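Local coordinates for protein Uly1 (Catenovulum maritimum, PDB 7DRQ) that probably cleaves ulvan, a polysaccharide of green algae, by beta-elimination, as a calcium-containing lyase of polysaccharide lyase family 24, at residues R72-T77 with L124-H129; F91-T96 with D183-T188; I143-F148 with S175-G180. All blocks are in the same frame, centred on the assembly; numbering follows the deposited sequence.

Contact 1: R72-T77 with L124-H129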
loop_
_atom_site.group_PDB
_atom_site.type_symbol
_atom_site.label_atom_id
_atom_site.label_comp_id
_atom_site.label_asym_id
_atom_site.label_seq_id
_atom_site.Cartn_x
_atom_site.Cartn_y
_atom_site.Cartn_z
ATOM N N ARG A 72 -3.570 11.004 18.003
ATOM C CA ARG A 72 -3.070 10.750 16.652
ATOM C C ARG A 72 -1.672 10.142 16.637
ATOM O O ARG A 72 -0.992 10.196 15.613
ATOM C CB ARG A 72 -3.089 12.025 15.782
ATOM C CG ARG A 72 -4.358 12.875 15.916
ATOM C CD ARG A 72 -4.273 14.143 15.045
ATOM N NE ARG A 72 -3.005 14.866 15.193
ATOM C CZ ARG A 72 -2.745 15.750 16.155
ATOM N NH1 ARG A 72 -3.656 16.026 17.077
ATOM N NH2 ARG A 72 -1.567 16.361 16.202
ATOM N N HIS A 73 -1.222 9.528 17.732
ATOM C CA HIS A 73 0.155 9.047 17.775
ATOM C C HIS A 73 0.340 7.814 16.905
ATOM O O HIS A 73 -0.566 6.987 16.752
ATOM C CB HIS A 73 0.572 8.715 19.205
ATOM C CG HIS A 73 0.986 9.912 20.000
ATOM N ND1 HIS A 73 2.290 10.354 20.047
ATOM C CD2 HIS A 73 0.272 10.751 20.787
ATOM C CE1 HIS A 73 2.361 11.421 20.824
ATOM N NE2 HIS A 73 1.149 11.690 21.277
ATOM N N VAL A 74 1.535 7.710 16.330
ATOM C CA VAL A 74 1.941 6.524 15.581
ATOM C C VAL A 74 2.161 5.364 16.546
ATOM O O VAL A 74 2.916 5.482 17.518
ATOM C CB VAL A 74 3.219 6.826 14.780
ATOM C CG1 VAL A 74 3.850 5.541 14.259
ATOM C CG2 VAL A 74 2.921 7.807 13.628
HETATM N N MSE A 75 1.509 4.233 16.281
HETATM C CA MSE A 75 1.624 3.054 17.154
HETATM C C MSE A 75 2.138 1.839 16.408
HETATM O O MSE A 75 1.844 1.659 15.232
HETATM C CB MSE A 75 0.277 2.684 17.785
HETATM C CG MSE A 75 -0.576 3.851 18.244
HETATM SE SE MSE A 75 0.182 4.756 19.788
HETATM C CE MSE A 75 0.200 3.305 21.106
ATOM N N LEU A 76 2.877 0.980 17.117
ATOM C CA LEU A 76 3.348 -0.287 16.580
ATOM C C LEU A 76 3.027 -1.383 17.586
ATOM O O LEU A 76 3.497 -1.332 18.725
ATOM C CB LEU A 76 4.854 -0.237 16.283
ATOM C CG LEU A 76 5.451 -1.605 15.919
ATOM C CD1 LEU A 76 4.807 -2.143 14.640
ATOM C CD2 LEU A 76 6.978 -1.534 15.786
ATOM N N THR A 77 2.208 -2.349 17.175
ATOM C CA THR A 77 1.793 -3.462 18.026
ATOM C C THR A 77 2.415 -4.749 17.510
ATOM O O THR A 77 2.474 -4.978 16.295
ATOM C CB THR A 77 0.266 -3.610 18.041
ATOM O OG1 THR A 77 -0.333 -2.427 18.576
ATOM C CG2 THR A 77 -0.153 -4.814 18.906
ATOM N N LEU A 124 9.933 1.508 9.841
ATOM C CA LEU A 124 8.659 2.217 9.785
ATOM C C LEU A 124 8.781 3.434 8.879
ATOM O O LEU A 124 9.732 4.213 9.008
ATOM C CB LEU A 124 8.219 2.675 11.177
ATOM C CG LEU A 124 7.959 1.551 12.177
ATOM C CD1 LEU A 124 7.948 2.116 13.580
ATOM C CD2 LEU A 124 6.620 0.883 11.848
ATOM N N LEU A 125 7.797 3.615 8.006
ATOM C CA LEU A 125 7.691 4.799 7.162
ATOM C C LEU A 125 6.293 5.362 7.318
ATOM O O LEU A 125 5.315 4.622 7.183
ATOM C CB LEU A 125 7.961 4.442 5.704
ATOM C CG LEU A 125 9.427 4.142 5.407
ATOM C CD1 LEU A 125 9.552 3.452 4.070
ATOM C CD2 LEU A 125 10.283 5.415 5.431
ATOM N N TYR A 126 6.172 6.660 7.602
ATOM C CA TYR A 126 4.825 7.101 7.936
ATOM C C TYR A 126 4.575 8.568 7.618
ATOM O O TYR A 126 5.489 9.393 7.576
ATOM C CB TYR A 126 4.516 6.849 9.408
ATOM C CG TYR A 126 5.593 7.211 10.419
ATOM C CD1 TYR A 126 5.665 8.496 10.966
ATOM C CD2 TYR A 126 6.476 6.241 10.898
ATOM C CE1 TYR A 126 6.615 8.809 11.940
ATOM C CE2 TYR A 126 7.429 6.542 11.873
ATOM C CZ TYR A 126 7.496 7.825 12.391
ATOM O OH TYR A 126 8.443 8.117 13.361
ATOM N N ASP A 127 3.286 8.864 7.428
ATOM C CA ASP A 127 2.745 10.221 7.446
ATOM C C ASP A 127 3.323 11.072 6.322
ATOM O O ASP A 127 3.767 12.200 6.540
ATOM C CB ASP A 127 2.954 10.893 8.803
ATOM C CG ASP A 127 1.871 11.916 9.103
ATOM O OD1 ASP A 127 0.802 11.856 8.455
ATOM O OD2 ASP A 127 2.075 12.778 9.981
HETATM N N MSE A 128 3.320 10.511 5.114
HETATM C CA MSE A 128 3.891 11.151 3.926
HETATM C C MSE A 128 2.912 11.233 2.767
HETATM O O MSE A 128 2.274 10.243 2.408
HETATM C CB MSE A 128 5.126 10.376 3.478
HETATM C CG MSE A 128 6.227 10.342 4.498
HETATM SE SE MSE A 128 7.801 9.594 3.693
HETATM C CE MSE A 128 7.657 7.773 4.412
ATOM N N HIS A 129 2.787 12.420 2.176
ATOM C CA HIS A 129 2.070 12.553 0.908
ATOM C C HIS A 129 2.826 13.563 0.041
ATOM O O HIS A 129 2.402 14.713 -0.121
ATOM C CB HIS A 129 0.608 12.956 1.105
ATOM C CG HIS A 129 -0.199 12.899 -0.155
ATOM N ND1 HIS A 129 -1.548 13.187 -0.191
ATOM C CD2 HIS A 129 0.149 12.573 -1.423
ATOM C CE1 HIS A 129 -1.989 13.062 -1.431
ATOM N NE2 HIS A 129 -0.982 12.688 -2.197
#
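V74 and L76 meet Y126 and L124 in a buried, purely apolar contact between two neighbouring beta sheets. Strand 73-80 belongs to one antiparallel sheet and strand 122-126 to the next. The CA atoms of V74 and Y126 are 8.2 Å apart, too far for backbone pairing, so side chains fill the space between. V74 supplies the closest touch. Its CG2 methyl lies 3.9 Å from Y126 CD1, over one face of the ring and shifted toward the rim. This is a CH-pi contact, with CG2 standing 4.3 Å from the centroid of the Y126 ring, 25° off the ring normal. The valine torsion explains the choice of methyl: CG1 is anti to the backbone N (chi1 167°), which leaves CG2 beside that N and against the tyrosine. The Y126 ring takes the crowded position between its backbone N and carbonyl carbon (chi1 44°). There its edge meets CB of L124, two residues earlier on the same strand. Its hydroxyl points away from V74 and is hydrogen-bonded to S151 OG, on the next strand of its own sheet. L76 and L124 continue the seam more loosely, methyl to methyl, with L76 CD2 4.4 Å from L124 CD1. I111 and V113 of strand 111-115 pack on the same seam, I111 against V74 and Y126, V113 against the two leucines. Such face-to-face packing of successive antiparallel sheets is characteristic of adjacent blades in a beta-propeller, consistent with the BNR-repeat family of this protein.

Contact 2: F91-T96 with D183-T188. With CA (calcium ion), chain C.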
loop_
_atom_site.group_PDB
_atom_site.type_symbol
_atom_site.label_atom_id
_atom_site.label_comp_id
_atom_site.label_asym_id
_atom_site.label_seq_id
_atom_site.Cartn_x
_atom_site.Cartn_y
_atom_site.Cartn_z
ATOM N N PHE A 91 4.917 5.960 19.502
ATOM C CA PHE A 91 5.933 6.843 18.953
ATOM C C PHE A 91 5.533 8.300 19.148
ATOM O O PHE A 91 4.345 8.624 19.194
ATOM C CB PHE A 91 6.156 6.560 17.459
ATOM C CG PHE A 91 7.030 5.366 17.212
ATOM C CD1 PHE A 91 6.491 4.092 17.216
ATOM C CD2 PHE A 91 8.396 5.513 17.007
ATOM C CE1 PHE A 91 7.300 2.982 17.024
ATOM C CE2 PHE A 91 9.214 4.402 16.805
ATOM C CZ PHE A 91 8.665 3.143 16.810
ATOM N N PRO A 92 6.513 9.193 19.298
ATOM C CA PRO A 92 6.175 10.603 19.554
ATOM C C PRO A 92 5.421 11.261 18.417
ATOM O O PRO A 92 4.619 12.169 18.671
ATOM C CB PRO A 92 7.548 11.263 19.766
ATOM C CG PRO A 92 8.461 10.155 20.177
ATOM C CD PRO A 92 7.935 8.892 19.542
ATOM N N HIS A 93 5.655 10.848 17.173
ATOM C CA HIS A 93 5.037 11.531 16.042
ATOM C C HIS A 93 3.517 11.390 16.055
ATOM O O HIS A 93 2.983 10.317 16.337
ATOM C CB HIS A 93 5.553 10.978 14.725
ATOM C CG HIS A 93 5.048 11.733 13.534
ATOM N ND1 HIS A 93 5.524 12.982 13.196
ATOM C CD2 HIS A 93 4.099 11.429 12.617
ATOM C CE1 HIS A 93 4.904 13.408 12.108
ATOM N NE2 HIS A 93 4.031 12.488 11.739
ATOM N N GLN A 94 2.826 12.468 15.681
ATOM C CA GLN A 94 1.372 12.478 15.567
ATOM C C GLN A 94 0.991 12.795 14.131
ATOM O O GLN A 94 1.649 13.605 13.481
ATOM C CB GLN A 94 0.726 13.514 16.504
ATOM C CG GLN A 94 1.016 13.287 17.986
ATOM C CD GLN A 94 0.831 14.548 18.798
ATOM O OE1 GLN A 94 1.708 15.417 18.822
ATOM N NE2 GLN A 94 -0.319 14.666 19.454
ATOM N N HIS A 95 -0.067 12.140 13.639
ATOM C CA HIS A 95 -0.567 12.385 12.285
ATOM C C HIS A 95 -0.692 13.882 12.025
ATOM O O HIS A 95 -1.350 14.598 12.787
ATOM C CB HIS A 95 -1.928 11.690 12.128
ATOM C CG HIS A 95 -2.557 11.857 10.776
ATOM N ND1 HIS A 95 -1.872 11.650 9.596
ATOM C CD2 HIS A 95 -3.826 12.184 10.424
ATOM C CE1 HIS A 95 -2.688 11.856 8.574
ATOM N NE2 HIS A 95 -3.878 12.184 9.050
ATOM N N THR A 96 -0.046 14.367 10.956
ATOM C CA THR A 96 -0.070 15.791 10.646
ATOM C C THR A 96 -1.182 16.161 9.673
ATOM O O THR A 96 -1.284 17.326 9.283
ATOM C CB THR A 96 1.300 16.249 10.110
ATOM O OG1 THR A 96 1.667 15.484 8.951
ATOM C CG2 THR A 96 2.360 16.075 11.186
ATOM N N ASP A 183 13.254 12.716 18.969
ATOM C CA ASP A 183 13.189 12.716 17.508
ATOM C C ASP A 183 13.641 11.341 17.029
ATOM O O ASP A 183 14.840 11.026 17.027
ATOM C CB ASP A 183 14.053 13.844 16.947
ATOM C CG ASP A 183 14.027 13.937 15.423
ATOM O OD1 ASP A 183 13.488 13.037 14.738
ATOM O OD2 ASP A 183 14.591 14.934 14.910
ATOM N N TYR A 184 12.673 10.510 16.632
ATOM C CA TYR A 184 12.941 9.208 16.035
ATOM C C TYR A 184 12.759 9.199 14.522
ATOM O O TYR A 184 12.719 8.118 13.922
ATOM C CB TYR A 184 12.034 8.145 16.655
ATOM C CG TYR A 184 12.400 7.813 18.080
ATOM C CD1 TYR A 184 11.877 8.549 19.134
ATOM C CD2 TYR A 184 13.263 6.763 18.368
ATOM C CE1 TYR A 184 12.208 8.251 20.440
ATOM C CE2 TYR A 184 13.599 6.457 19.677
ATOM C CZ TYR A 184 13.067 7.209 20.700
ATOM O OH TYR A 184 13.381 6.923 22.007
ATOM N N LYS A 185 12.643 10.367 13.892
ATOM C CA LYS A 185 12.316 10.454 12.473
ATOM C C LYS A 185 13.564 10.833 11.685
ATOM O O LYS A 185 14.196 11.859 11.959
ATOM C CB LYS A 185 11.188 11.460 12.232
ATOM C CG LYS A 185 9.830 11.043 12.850
ATOM C CD LYS A 185 8.764 12.107 12.587
ATOM C CE LYS A 185 9.049 13.376 13.387
ATOM N NZ LYS A 185 8.090 14.487 13.093
ATOM N N HIS A 186 13.924 9.989 10.731
ATOM C CA HIS A 186 15.105 10.172 9.912
ATOM C C HIS A 186 14.698 10.655 8.529
ATOM O O HIS A 186 13.709 10.190 7.954
ATOM C CB HIS A 186 15.892 8.870 9.817
ATOM C CG HIS A 186 16.396 8.400 11.143
ATOM N ND1 HIS A 186 17.677 8.660 11.583
ATOM C CD2 HIS A 186 15.779 7.722 12.142
ATOM C CE1 HIS A 186 17.833 8.145 12.792
ATOM N NE2 HIS A 186 16.695 7.573 13.154
ATOM N N LEU A 187 15.469 11.588 8.005
ATOM C CA LEU A 187 15.134 12.257 6.756
ATOM C C LEU A 187 15.642 11.500 5.535
ATOM O O LEU A 187 15.436 11.962 4.403
ATOM C CB LEU A 187 15.716 13.678 6.779
ATOM C CG LEU A 187 15.118 14.729 5.850
ATOM C CD1 LEU A 187 13.620 14.867 6.108
ATOM C CD2 LEU A 187 15.835 16.055 6.048
ATOM N N THR A 188 16.288 10.355 5.746
ATOM C CA THR A 188 16.947 9.575 4.709
ATOM C C THR A 188 17.021 8.129 5.171
ATOM O O THR A 188 16.999 7.838 6.371
ATOM C CB THR A 188 18.368 10.100 4.407
ATOM O OG1 THR A 188 19.059 9.169 3.559
ATOM C CG2 THR A 188 19.174 10.268 5.705
HETATM CA CA CA C . 14.324 14.136 12.602
HETATM O O HOH W 1 14.261 14.287 10.132
HETATM O O HOH W 2 14.764 16.542 12.052
HETATM O O HOH W 3 12.018 14.950 12.434
#
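H93 and K185 face each other with their CA atoms 8.2 Å apart, where the chain has just turned a corner at P92 and runs past an irregular calcium-binding loop. Their side chains cross at about a right angle. K185 NZ donates to H93 ND1 at 3.0 Å, from a position tilted 24° out of the imidazole plane. CD of K185 lies 3.4 Å from H93 ND1, and the bend at chi3 (-70°) sets the direction of CE and NZ beyond it. Both polar groups have second partners. H93 NE2 is hydrogen-bonded to D127 OD2, and K185 NZ also forms a salt bridge with D146. The imidazole is thus gripped at both nitrogens, which should limit its rotation. With an alanine in place of H93, K185 NZ is likely to lose this acceptor and D127 OD2 its imidazole partner, leaving a gap beside the lysine chain. P92 adds an apolar touch, its CG lying 3.9 Å from Y184 CD1.

On the far side of K185 the same loop holds calcium. D183 binds the ion through both carboxylate oxygens, OD1 and OD2, each at 2.5 Å. The carbonyl O of K185 binds the ion at 2.4 Å. D183 OD1 also accepts from the backbone N of K185 at 2.9 Å, an Asx turn that sets the carboxylate beside that carbonyl. Three waters and D173 complete seven ligand atoms. A bidentate aspartate, a backbone carbonyl and waters in a sevenfold shell are common in protein calcium sites; this one lies in a loop beside the sheets of a probable beta-propeller.

Contact 3: I143-F148 with S175-G180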
loop_
_atom_site.group_PDB
_atom_site.type_symbol
_atom_site.label_atom_id
_atom_site.label_comp_id
_atom_site.label_asym_id
_atom_site.label_seq_id
_atom_site.Cartn_x
_atom_site.Cartn_y
_atom_site.Cartn_z
ATOM N N ILE A 143 8.447 21.736 8.424
ATOM C CA ILE A 143 8.668 20.475 7.720
ATOM C C ILE A 143 9.968 20.484 6.919
ATOM O O ILE A 143 10.252 19.527 6.195
ATOM C CB ILE A 143 7.464 20.137 6.823
ATOM C CG1 ILE A 143 7.398 18.638 6.521
ATOM C CG2 ILE A 143 7.500 20.944 5.524
ATOM C CD1 ILE A 143 6.112 18.239 5.788
ATOM N N ARG A 144 10.790 21.528 7.064
ATOM C CA ARG A 144 11.951 21.666 6.192
ATOM C C ARG A 144 12.917 20.492 6.313
ATOM O O ARG A 144 13.536 20.097 5.318
ATOM C CB ARG A 144 12.657 22.984 6.491
ATOM C CG ARG A 144 11.857 24.190 6.029
ATOM C CD ARG A 144 12.527 25.490 6.447
ATOM N NE ARG A 144 12.466 25.686 7.890
ATOM C CZ ARG A 144 13.116 26.647 8.540
ATOM N NH1 ARG A 144 13.881 27.497 7.870
ATOM N NH2 ARG A 144 13.003 26.755 9.853
ATOM N N LYS A 145 13.059 19.923 7.515
ATOM C CA LYS A 145 13.883 18.743 7.761
ATOM C C LYS A 145 13.034 17.576 8.256
ATOM O O LYS A 145 13.486 16.755 9.059
ATOM C CB LYS A 145 15.001 19.062 8.757
ATOM C CG LYS A 145 15.901 20.211 8.309
ATOM C CD LYS A 145 16.590 19.891 6.993
ATOM C CE LYS A 145 17.592 20.991 6.596
ATOM N NZ LYS A 145 18.192 20.711 5.268
ATOM N N ASP A 146 11.784 17.494 7.780
ATOM C CA ASP A 146 10.894 16.431 8.236
ATOM C C ASP A 146 9.937 15.984 7.131
ATOM O O ASP A 146 8.877 15.424 7.438
ATOM C CB ASP A 146 10.116 16.902 9.474
ATOM C CG ASP A 146 9.498 15.754 10.251
ATOM O OD1 ASP A 146 10.155 14.696 10.392
ATOM O OD2 ASP A 146 8.348 15.911 10.729
ATOM N N TYR A 147 10.282 16.222 5.860
ATOM C CA TYR A 147 9.392 15.913 4.741
ATOM C C TYR A 147 9.401 14.434 4.383
ATOM O O TYR A 147 8.497 13.974 3.672
ATOM C CB TYR A 147 9.786 16.725 3.502
ATOM C CG TYR A 147 11.251 16.575 3.171
ATOM C CD1 TYR A 147 11.705 15.510 2.404
ATOM C CD2 TYR A 147 12.184 17.487 3.649
ATOM C CE1 TYR A 147 13.048 15.367 2.106
ATOM C CE2 TYR A 147 13.523 17.349 3.364
ATOM C CZ TYR A 147 13.948 16.287 2.596
ATOM O OH TYR A 147 15.278 16.140 2.302
ATOM N N PHE A 148 10.407 13.696 4.856
ATOM C CA PHE A 148 10.523 12.255 4.692
ATOM C C PHE A 148 10.697 11.684 6.093
ATOM O O PHE A 148 11.495 12.208 6.876
ATOM C CB PHE A 148 11.723 11.883 3.789
ATOM C CG PHE A 148 11.892 10.406 3.580
ATOM C CD1 PHE A 148 11.193 9.754 2.575
ATOM C CD2 PHE A 148 12.734 9.665 4.399
ATOM C CE1 PHE A 148 11.316 8.390 2.397
ATOM C CE2 PHE A 148 12.876 8.293 4.224
ATOM C CZ PHE A 148 12.169 7.651 3.213
ATOM N N SER A 175 21.421 13.345 13.869
ATOM C CA SER A 175 22.066 14.101 12.809
ATOM C C SER A 175 22.094 15.584 13.166
ATOM O O SER A 175 21.547 16.018 14.186
ATOM C CB SER A 175 21.329 13.874 11.496
ATOM O OG SER A 175 20.122 14.611 11.506
ATOM N N VAL A 176 22.725 16.387 12.299
ATOM C CA VAL A 176 22.750 17.833 12.513
ATOM C C VAL A 176 21.357 18.443 12.436
ATOM O O VAL A 176 21.138 19.550 12.941
ATOM C CB VAL A 176 23.696 18.521 11.504
ATOM C CG1 VAL A 176 25.124 18.025 11.685
ATOM C CG2 VAL A 176 23.203 18.296 10.070
ATOM N N ASN A 177 20.397 17.744 11.827
ATOM C CA ASN A 177 19.019 18.214 11.736
ATOM C C ASN A 177 18.123 17.709 12.871
ATOM O O ASN A 177 16.907 17.949 12.838
ATOM C CB ASN A 177 18.412 17.800 10.390
ATOM C CG ASN A 177 19.183 18.342 9.207
ATOM O OD1 ASN A 177 19.462 19.536 9.137
ATOM N ND2 ASN A 177 19.514 17.466 8.259
ATOM N N SER A 178 18.681 17.032 13.875
ATOM C CA SER A 178 17.849 16.418 14.904
ATOM C C SER A 178 17.040 17.462 15.667
ATOM O O SER A 178 17.540 18.534 16.015
ATOM C CB SER A 178 18.710 15.626 15.886
ATOM O OG SER A 178 17.947 15.258 17.030
ATOM N N GLU A 179 15.779 17.132 15.944
ATOM C CA GLU A 179 14.935 18.010 16.746
ATOM C C GLU A 179 15.207 17.900 18.236
ATOM O O GLU A 179 14.783 18.780 18.990
ATOM C CB GLU A 179 13.456 17.705 16.506
ATOM C CG GLU A 179 13.012 17.856 15.084
ATOM C CD GLU A 179 11.599 17.345 14.879
ATOM O OE1 GLU A 179 10.936 17.002 15.883
ATOM O OE2 GLU A 179 11.156 17.280 13.716
ATOM N N GLY A 180 15.873 16.852 18.683
ATOM C CA GLY A 180 16.116 16.710 20.098
ATOM C C GLY A 180 15.906 15.282 20.549
ATOM O O GLY A 180 15.970 14.344 19.755
HETATM O O HOH W 2 14.764 16.542 12.052
HETATM O O HOH W 4 12.885 18.556 11.958
HETATM O O HOH W 5 21.087 19.819 6.256
HETATM O O HOH W 3 12.018 14.950 12.434
#
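K145 and N177 lie on two type I beta turns, I143 to D146 and S175 to S178, which face each other beside the calcium site. S175 and S178 also each form an ST turn, S175 OG accepting from the backbone N of N177 and S178 OG from that of G180.

The direct contact is van der Waals. The lysine chain bends at chi2 (-61°) and its methylenes run across the asparagine amide. K145 CE is 3.5 Å from N177 OD1, and K145 CD is 3.7 Å from N177 CG. The polar ends turn to a common outside partner: K145 NZ forms a salt bridge with E193, and N177 ND2 is hydrogen-bonded to the same carboxylate.

The charged pair is of like sign. D146 OD2 and E179 OE2 are 4.3 Å apart, with their carboxylate planes turned 75° from each other. D146 OD2 is salt-bridged to K185 and R149, which probably offsets the repulsion.

Waters carry the remaining links. Water 5 accepts from K145 NZ and, weakly, from N177 ND2. Water 2, a calcium ligand, lies 2.7 Å from N177 O and 3.3 Å from K145 O. Water 3, also a calcium ligand, joins the two acids, donating to D146 OD1 and to E179 OE2, each at 2.8 Å.

In the fold
From the N terminus, contact 1 opens at 72-77 and closes at 124-129, looping over 46 residues to tie strand 73-80 to strand 122-126 of the following sheet. Contact 2 opens inside that loop, at 91-96, and closes well beyond it, at 183-188, so the two cross. Contact 3 opens after contact 1 has closed and lies nested within contact 2, joining loops on the two sides of strand 150-152. Contacts 1 and 2 are the closest pair, their centres about 8 Å apart, against about 9 Å for contacts 2 and 3. Contacts 2 and 3 share two calcium-bound waters. The set thus runs from buried sheet packing out to the loops round one calcium ion.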